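Long-range contacts in mandelate racemase/muconate lactonizing enzyme (PDB 2OG9), which probably catalyses a racemisation or related reaction that begins by removing a proton next to a carboxylate, as in the mandelate racemase branch of the enolase superfamily: residues Pro260-Glu265 with Tyr284-Ala289; Met318-His323 with Pro361-Thr366; Ser21-Pro26 with Ile49-Ile54. All blocks are in the same frame, centred on the assembly; numbering follows the deposited sequence.

Contact 1 (Pro260-Glu265 with Tyr284-Ala289); sequences PIATGE and YLMPDA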
# COMPACT_ATOMS: atom_id res chain seq x y z
N PRO A 260 20.80 15.00 7.92
CA PRO A 260 20.71 13.55 8.04
C PRO A 260 20.46 13.12 9.48
O PRO A 260 20.94 13.75 10.42
CB PRO A 260 22.08 13.09 7.55
CG PRO A 260 22.42 14.12 6.51
CD PRO A 260 22.01 15.41 7.19
N ILE A 261 19.68 12.06 9.63
CA ILE A 261 19.38 11.48 10.92
C ILE A 261 20.20 10.20 10.98
O ILE A 261 20.21 9.42 10.03
CB ILE A 261 17.89 11.13 11.04
CG1 ILE A 261 17.06 12.40 10.90
CG2 ILE A 261 17.62 10.41 12.38
CD1 ILE A 261 17.43 13.49 11.90
N ALA A 262 20.91 10.00 12.08
CA ALA A 262 21.73 8.82 12.25
C ALA A 262 21.23 8.04 13.45
O ALA A 262 20.96 8.61 14.50
CB ALA A 262 23.18 9.23 12.48
N THR A 263 21.10 6.73 13.29
CA THR A 263 20.64 5.90 14.39
C THR A 263 20.99 4.44 14.15
O THR A 263 21.45 4.08 13.06
CB THR A 263 19.12 6.05 14.59
OG1 THR A 263 18.72 5.34 15.77
CG2 THR A 263 18.37 5.49 13.39
N GLY A 264 20.80 3.61 15.16
CA GLY A 264 21.08 2.19 15.03
C GLY A 264 22.12 1.62 15.98
O GLY A 264 22.22 0.40 16.14
N GLU A 265 22.90 2.49 16.62
CA GLU A 265 23.96 2.04 17.52
C GLU A 265 23.47 1.17 18.68
O GLU A 265 24.22 0.36 19.21
CB GLU A 265 24.73 3.24 18.08
CG GLU A 265 23.88 4.18 18.93
CD GLU A 265 24.60 5.47 19.30
OE1 GLU A 265 25.43 5.46 20.23
OE2 GLU A 265 24.33 6.50 18.64
N TYR A 284 22.02 7.78 7.90
CA TYR A 284 23.28 7.13 8.27
C TYR A 284 22.94 5.99 9.23
O TYR A 284 22.49 6.24 10.35
CB TYR A 284 24.22 8.10 9.01
CG TYR A 284 24.94 9.11 8.14
CD1 TYR A 284 26.11 8.78 7.46
CD2 TYR A 284 24.44 10.40 8.00
CE1 TYR A 284 26.77 9.72 6.66
CE2 TYR A 284 25.08 11.34 7.20
CZ TYR A 284 26.24 10.99 6.54
OH TYR A 284 26.84 11.93 5.72
N LEU A 285 23.16 4.75 8.81
CA LEU A 285 22.89 3.62 9.67
C LEU A 285 24.15 3.39 10.51
O LEU A 285 25.27 3.43 9.99
CB LEU A 285 22.58 2.37 8.84
CG LEU A 285 22.06 1.17 9.63
CD1 LEU A 285 20.67 1.48 10.19
CD2 LEU A 285 22.00 -0.05 8.73
N MSE A 286 23.97 3.15 11.80
CA MSE A 286 25.12 2.97 12.69
C MSE A 286 25.21 1.62 13.38
O MSE A 286 25.12 1.53 14.60
CB MSE A 286 25.14 4.08 13.73
CG MSE A 286 25.13 5.47 13.10
SE MSE A 286 25.35 6.85 14.43
CE MSE A 286 27.28 6.72 14.73
N PRO A 287 25.39 0.55 12.60
CA PRO A 287 25.49 -0.79 13.18
C PRO A 287 26.77 -0.92 13.99
O PRO A 287 27.78 -0.28 13.68
CB PRO A 287 25.47 -1.70 11.95
CG PRO A 287 26.17 -0.87 10.92
CD PRO A 287 25.57 0.51 11.13
N ASP A 288 26.71 -1.73 15.04
CA ASP A 288 27.84 -1.99 15.92
C ASP A 288 28.09 -3.49 15.80
O ASP A 288 27.32 -4.29 16.32
CB ASP A 288 27.44 -1.61 17.35
CG ASP A 288 28.54 -1.87 18.37
OD1 ASP A 288 29.35 -2.79 18.17
OD2 ASP A 288 28.57 -1.16 19.40
N ALA A 289 29.16 -3.87 15.09
CA ALA A 289 29.46 -5.29 14.88
C ALA A 289 29.38 -6.16 16.14
O ALA A 289 28.60 -7.11 16.19
CB ALA A 289 30.83 -5.44 14.20
O HOH W 1 23.90 -1.81 16.07

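Contact 2 (Met318-His323 with Pro361-Thr366); sequences MELHVH and PGLGLT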
# COMPACT_ATOMS: atom_id res chain seq x y z
N MSE A 318 36.56 1.08 16.71
CA MSE A 318 37.19 1.48 15.45
C MSE A 318 38.20 0.44 14.97
O MSE A 318 38.40 0.29 13.76
CB MSE A 318 37.89 2.83 15.62
CG MSE A 318 38.98 2.85 16.68
SE MSE A 318 39.92 4.55 16.63
CE MSE A 318 41.49 4.06 17.69
N GLU A 319 38.82 -0.28 15.90
CA GLU A 319 39.82 -1.29 15.56
C GLU A 319 39.24 -2.34 14.62
O GLU A 319 39.94 -2.94 13.79
CB GLU A 319 40.35 -1.97 16.84
CG GLU A 319 41.21 -1.07 17.75
CD GLU A 319 40.40 -0.13 18.63
OE1 GLU A 319 39.15 -0.18 18.58
OE2 GLU A 319 41.01 0.66 19.38
N LEU A 320 37.93 -2.57 14.75
CA LEU A 320 37.23 -3.52 13.90
C LEU A 320 36.48 -2.80 12.77
O LEU A 320 36.57 -3.19 11.61
CB LEU A 320 36.23 -4.33 14.74
CG LEU A 320 35.19 -5.17 14.00
CD1 LEU A 320 35.87 -6.20 13.12
CD2 LEU A 320 34.29 -5.86 15.02
N HIS A 321 35.76 -1.74 13.11
CA HIS A 321 34.98 -1.03 12.11
C HIS A 321 35.74 -0.33 11.00
O HIS A 321 35.19 -0.10 9.92
CB HIS A 321 34.03 -0.05 12.80
CG HIS A 321 32.98 -0.73 13.62
ND1 HIS A 321 32.19 -1.75 13.12
CD2 HIS A 321 32.59 -0.55 14.90
CE1 HIS A 321 31.37 -2.17 14.07
NE2 HIS A 321 31.59 -1.46 15.16
N VAL A 322 37.00 0.02 11.23
CA VAL A 322 37.77 0.67 10.17
C VAL A 322 37.87 -0.30 8.98
O VAL A 322 37.84 0.12 7.82
CB VAL A 322 39.19 1.08 10.65
CG1 VAL A 322 39.99 -0.14 11.09
CG2 VAL A 322 39.91 1.80 9.53
N HIS A 323 37.97 -1.59 9.27
CA HIS A 323 38.05 -2.59 8.21
C HIS A 323 36.70 -2.76 7.51
O HIS A 323 36.63 -2.83 6.28
CB HIS A 323 38.47 -3.94 8.79
CG HIS A 323 39.90 -3.99 9.23
ND1 HIS A 323 40.95 -4.07 8.34
CD2 HIS A 323 40.46 -3.93 10.46
CE1 HIS A 323 42.09 -4.06 9.00
NE2 HIS A 323 41.82 -3.97 10.29
N PRO A 361 47.89 -8.43 8.53
CA PRO A 361 46.93 -9.53 8.38
C PRO A 361 45.80 -9.55 9.41
O PRO A 361 46.01 -9.26 10.59
CB PRO A 361 47.82 -10.77 8.49
CG PRO A 361 49.12 -10.30 7.89
CD PRO A 361 49.28 -8.93 8.50
N GLY A 362 44.60 -9.90 8.95
CA GLY A 362 43.43 -9.96 9.82
C GLY A 362 43.03 -8.63 10.42
O GLY A 362 43.11 -7.59 9.77
N LEU A 363 42.56 -8.66 11.67
CA LEU A 363 42.17 -7.44 12.36
C LEU A 363 43.39 -6.60 12.68
O LEU A 363 43.29 -5.39 12.85
CB LEU A 363 41.46 -7.77 13.67
CG LEU A 363 39.99 -8.18 13.62
CD1 LEU A 363 39.46 -8.35 15.04
CD2 LEU A 363 39.19 -7.11 12.89
N GLY A 364 44.55 -7.25 12.77
CA GLY A 364 45.78 -6.55 13.08
C GLY A 364 45.87 -6.21 14.56
O GLY A 364 46.43 -5.18 14.94
N LEU A 365 45.33 -7.09 15.40
CA LEU A 365 45.34 -6.88 16.84
C LEU A 365 45.90 -8.06 17.63
O LEU A 365 45.67 -9.22 17.28
CB LEU A 365 43.92 -6.61 17.34
CG LEU A 365 43.12 -5.43 16.77
CD1 LEU A 365 41.68 -5.54 17.25
CD2 LEU A 365 43.74 -4.10 17.19
N THR A 366 46.63 -7.74 18.69
CA THR A 366 47.19 -8.74 19.60
C THR A 366 46.98 -8.18 21.00
O THR A 366 47.05 -6.96 21.19
CB THR A 366 48.71 -8.99 19.36
OG1 THR A 366 49.42 -7.75 19.43
CG2 THR A 366 48.93 -9.66 18.01
O HOH W 2 42.61 -2.90 13.40

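Contact 3 (Ser21-Pro26 with Ile49-Ile54); sequences SSCYLP and ILFAEI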
# COMPACT_ATOMS: atom_id res chain seq x y z
N SER A 21 38.08 -14.97 27.52
CA SER A 21 38.50 -14.17 28.65
C SER A 21 37.55 -13.00 28.83
O SER A 21 37.14 -12.38 27.86
CB SER A 21 39.91 -13.60 28.39
OG SER A 21 40.80 -14.58 27.89
N SER A 22 37.21 -12.70 30.09
CA SER A 22 36.35 -11.57 30.40
C SER A 22 37.28 -10.54 31.02
O SER A 22 37.69 -10.66 32.18
CB SER A 22 35.25 -11.97 31.38
OG SER A 22 34.34 -10.90 31.57
N CYS A 23 37.61 -9.52 30.24
CA CYS A 23 38.52 -8.46 30.64
C CYS A 23 37.81 -7.15 30.95
O CYS A 23 37.08 -6.62 30.12
CB CYS A 23 39.54 -8.26 29.52
SG CYS A 23 40.69 -6.91 29.75
N TYR A 24 38.02 -6.62 32.16
CA TYR A 24 37.38 -5.37 32.54
C TYR A 24 38.29 -4.17 32.35
O TYR A 24 39.22 -3.94 33.13
CB TYR A 24 36.88 -5.44 33.98
CG TYR A 24 35.64 -6.30 34.10
CD1 TYR A 24 34.38 -5.72 34.19
CD2 TYR A 24 35.73 -7.69 34.08
CE1 TYR A 24 33.23 -6.50 34.24
CE2 TYR A 24 34.59 -8.49 34.13
CZ TYR A 24 33.35 -7.88 34.21
OH TYR A 24 32.22 -8.67 34.28
N LEU A 25 38.01 -3.42 31.29
CA LEU A 25 38.76 -2.23 30.92
C LEU A 25 38.38 -1.03 31.78
O LEU A 25 37.26 -0.54 31.72
CB LEU A 25 38.49 -1.90 29.44
CG LEU A 25 39.07 -0.60 28.88
CD1 LEU A 25 40.59 -0.67 28.89
CD2 LEU A 25 38.54 -0.38 27.46
N PRO A 26 39.32 -0.55 32.61
CA PRO A 26 39.00 0.61 33.45
C PRO A 26 39.07 1.87 32.59
O PRO A 26 39.95 1.99 31.74
CB PRO A 26 40.08 0.55 34.52
CG PRO A 26 41.26 0.07 33.76
CD PRO A 26 40.68 -1.04 32.89
N ILE A 49 35.05 -6.50 28.40
CA ILE A 49 35.39 -6.98 27.07
C ILE A 49 35.49 -8.50 27.08
O ILE A 49 36.15 -9.08 27.95
CB ILE A 49 36.77 -6.43 26.60
CG1 ILE A 49 36.82 -4.90 26.75
CG2 ILE A 49 37.02 -6.86 25.16
CD1 ILE A 49 35.88 -4.15 25.83
N LEU A 50 34.84 -9.16 26.13
CA LEU A 50 34.92 -10.61 26.04
C LEU A 50 35.85 -10.97 24.89
O LEU A 50 35.54 -10.72 23.73
CB LEU A 50 33.54 -11.24 25.78
CG LEU A 50 33.59 -12.73 25.43
CD1 LEU A 50 34.09 -13.51 26.64
CD2 LEU A 50 32.21 -13.22 25.02
N PHE A 51 37.01 -11.54 25.21
CA PHE A 51 37.96 -11.94 24.18
C PHE A 51 37.81 -13.42 23.87
O PHE A 51 37.60 -14.24 24.77
CB PHE A 51 39.40 -11.68 24.65
CG PHE A 51 39.80 -10.24 24.61
CD1 PHE A 51 39.95 -9.57 23.40
CD2 PHE A 51 40.04 -9.54 25.80
CE1 PHE A 51 40.33 -8.23 23.36
CE2 PHE A 51 40.42 -8.20 25.77
CZ PHE A 51 40.56 -7.54 24.55
N ALA A 52 37.89 -13.76 22.59
CA ALA A 52 37.82 -15.14 22.15
C ALA A 52 39.05 -15.41 21.30
O ALA A 52 39.38 -14.63 20.40
CB ALA A 52 36.55 -15.38 21.33
N GLU A 53 39.74 -16.50 21.62
CA GLU A 53 40.93 -16.91 20.88
C GLU A 53 40.62 -18.29 20.32
O GLU A 53 40.11 -19.16 21.03
CB GLU A 53 42.14 -16.98 21.82
CG GLU A 53 42.61 -15.63 22.33
CD GLU A 53 43.59 -15.76 23.48
OE1 GLU A 53 43.16 -15.70 24.65
OE2 GLU A 53 44.80 -15.94 23.21
N ILE A 54 40.91 -18.47 19.04
CA ILE A 54 40.66 -19.73 18.37
C ILE A 54 41.92 -20.19 17.63
O ILE A 54 42.58 -19.39 16.97
CB ILE A 54 39.50 -19.59 17.34
CG1 ILE A 54 38.20 -19.22 18.07
CG2 ILE A 54 39.30 -20.89 16.58
CD1 ILE A 54 37.02 -18.97 17.13

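Contact 1 (Pro260-Glu265 with Tyr284-Ala289)
Ile261 and Thr263 pair through their backbones with Tyr284 and Met286, joining neighbouring parallel strands of the TIM barrel, 261-263 and 284-285, in a beta-alpha-beta unit whose helix is 270-278. Three hydrogen bonds hold the strands. Tyr284 N gives a nearly straight one (173° at the hydrogen) to Ile261 O at 3.2 Å. Thr263 N lies 3.3 Å from Tyr284 O, almost in line with that carbonyl, whereas Met286 N approaches Thr263 O at 3.0 Å from above the carbonyl plane. Apolar contacts gather on the face carrying Ala262 and Tyr284. Pro260 CB sits at the edge of the Tyr284 ring, 3.5 Å from its CE2, and Pro221 of a second subunit packs on both residues. Met286, a selenomethionine, has CG beside its backbone N (chi1 -55°) and runs on extended as far as SE, which lies 3.8 Å from Ala262 CB, before the terminal methyl bends off. The opposite face bears Thr263, whose OG1 is hydrogen-bonded to Glu240. Gly264 turns the chain with a positive phi, where a side chain would be jammed against Thr263 O and Met286 N. Beyond the strands a water bridges the segments, donating to Gly264 O at 2.8 Å and accepting from Asp288 N at 3.0 Å.

Contact 2 (Met318-His323 with Pro361-Thr366)
Leu320, in helix 318-326, and Leu363, in the type II' beta turn from Pro361 to Gly364, bring their CA atoms within 6.5 Å, the nearest pair of CA atoms between helix and loop. Glycine suits the positive phi of Gly362 in that turn. Instead of direct backbone pairing, a water donates to both Glu319 O, at 2.7 Å, and Leu363 O, at 2.6 Å. The imidazole of His323 adds a second grip on the same carbonyl: NE2 donates to Leu363 O at 3.3 Å, in a bent bond (138° at the hydrogen) that comes from above the carbonyl plane. Its other nitrogen, ND1, is hydrogen-bonded to Ala139 N, which fixes how the ring is turned. A phenylalanine in its place would probably cost Leu363 O its imidazole donor and leave Ala139 N without its acceptor. Among the apolar groups, Leu320 CD1 presses against Leu363 CD2 at a tight 3.5 Å, and Leu138 packs on both leucines. Leu365 crosses the Glu319 chain at about a right angle, its CD1 3.8 Å from Glu319 CB, while a bend at chi2 (80°) turns the carboxylate away from the loop. With ND1 accepting and NE2 donating, the chemistry is consistent with a neutral His323 that carries its proton on NE2.

Contact 3 (Ser21-Pro26 with Ile49-Ile54)
Ser21, Ser22 and Cys23 face Phe51, Leu50 and Ile49 in antiparallel register, the two strand axes approaching to 4.7 Å with their directions 144° apart, as expected of a twisted sheet. Ser21 and Phe51 form one hydrogen-bonded pair: Ser21 N donates to Phe51 O at 2.9 Å, and Phe51 N returns a bond to Ser21 O. Cys23 and Ile49 form the next, the bond from Ile49 N to Cys23 O being short at 2.7 Å. Between them, at the non-hydrogen-bonded pair Ser22 and Leu50, the CA-H groups point at the flanking carbonyls, Leu50 CA at Ser21 O and Ser22 CA at Ile49 O. On the face shared by Ser21, Cys23, Ile49 and Phe51, the phenyl ring is held from two directions. Cys23 CB meets its edge, 3.9 Å from Phe51 CE2, and Ile49 CG2, two residues back on the same strand, rests 3.6 Å above the ring plane, offset toward the rim. These strands are the inner pair of the four-stranded antiparallel sheet in the N-terminal capping domain of the enolase superfamily, with 61-69 beside 46-56 and 375-382 beside 15-26. The other face carries Ser22 and Leu50 and is covered by helix 73-83, with Phe77 on Ser22 and Ala80 on Leu50. Leu50 has CG anti to its backbone N (chi1 170°), a turn that swings CD1 back across the strands to 3.5 Å from Ser21 O. Further along, Leu25 CB lies loosely beside Ile49 CG1 at 4.4 Å. Past Phe51, Glu53 extends back along the sheet and puts OE1 4.2 Å from Ser21 OG; that carboxylate oxygen forms a salt bridge with Arg19 NH1.

Overall arrangement
From the N terminus the contacts come in series, none nested or crossing. Contact 3 closes first, looping out 22 residues that include the unmodelled 32-43, and belongs to the capping sheet. Contact 1 closes the 18-residue crossover between adjacent barrel strands. Contact 2 then spans 37 residues, pinning the loop ahead of helix 370-374 to helix 318-326. Contacts 1 and 2 touch where Ala289 CB meets Leu320 CD2 at 3.6 Å. Contact 3 touches neither; its nearest atoms are about 7 Å from contact 2 and 10 Å from contact 1. Single residues span these gaps: Tyr67 packs on Ile49 and hydrogen-bonds Asp288, while Leu340 meets both Leu25 and Glu319, tying cap to barrel.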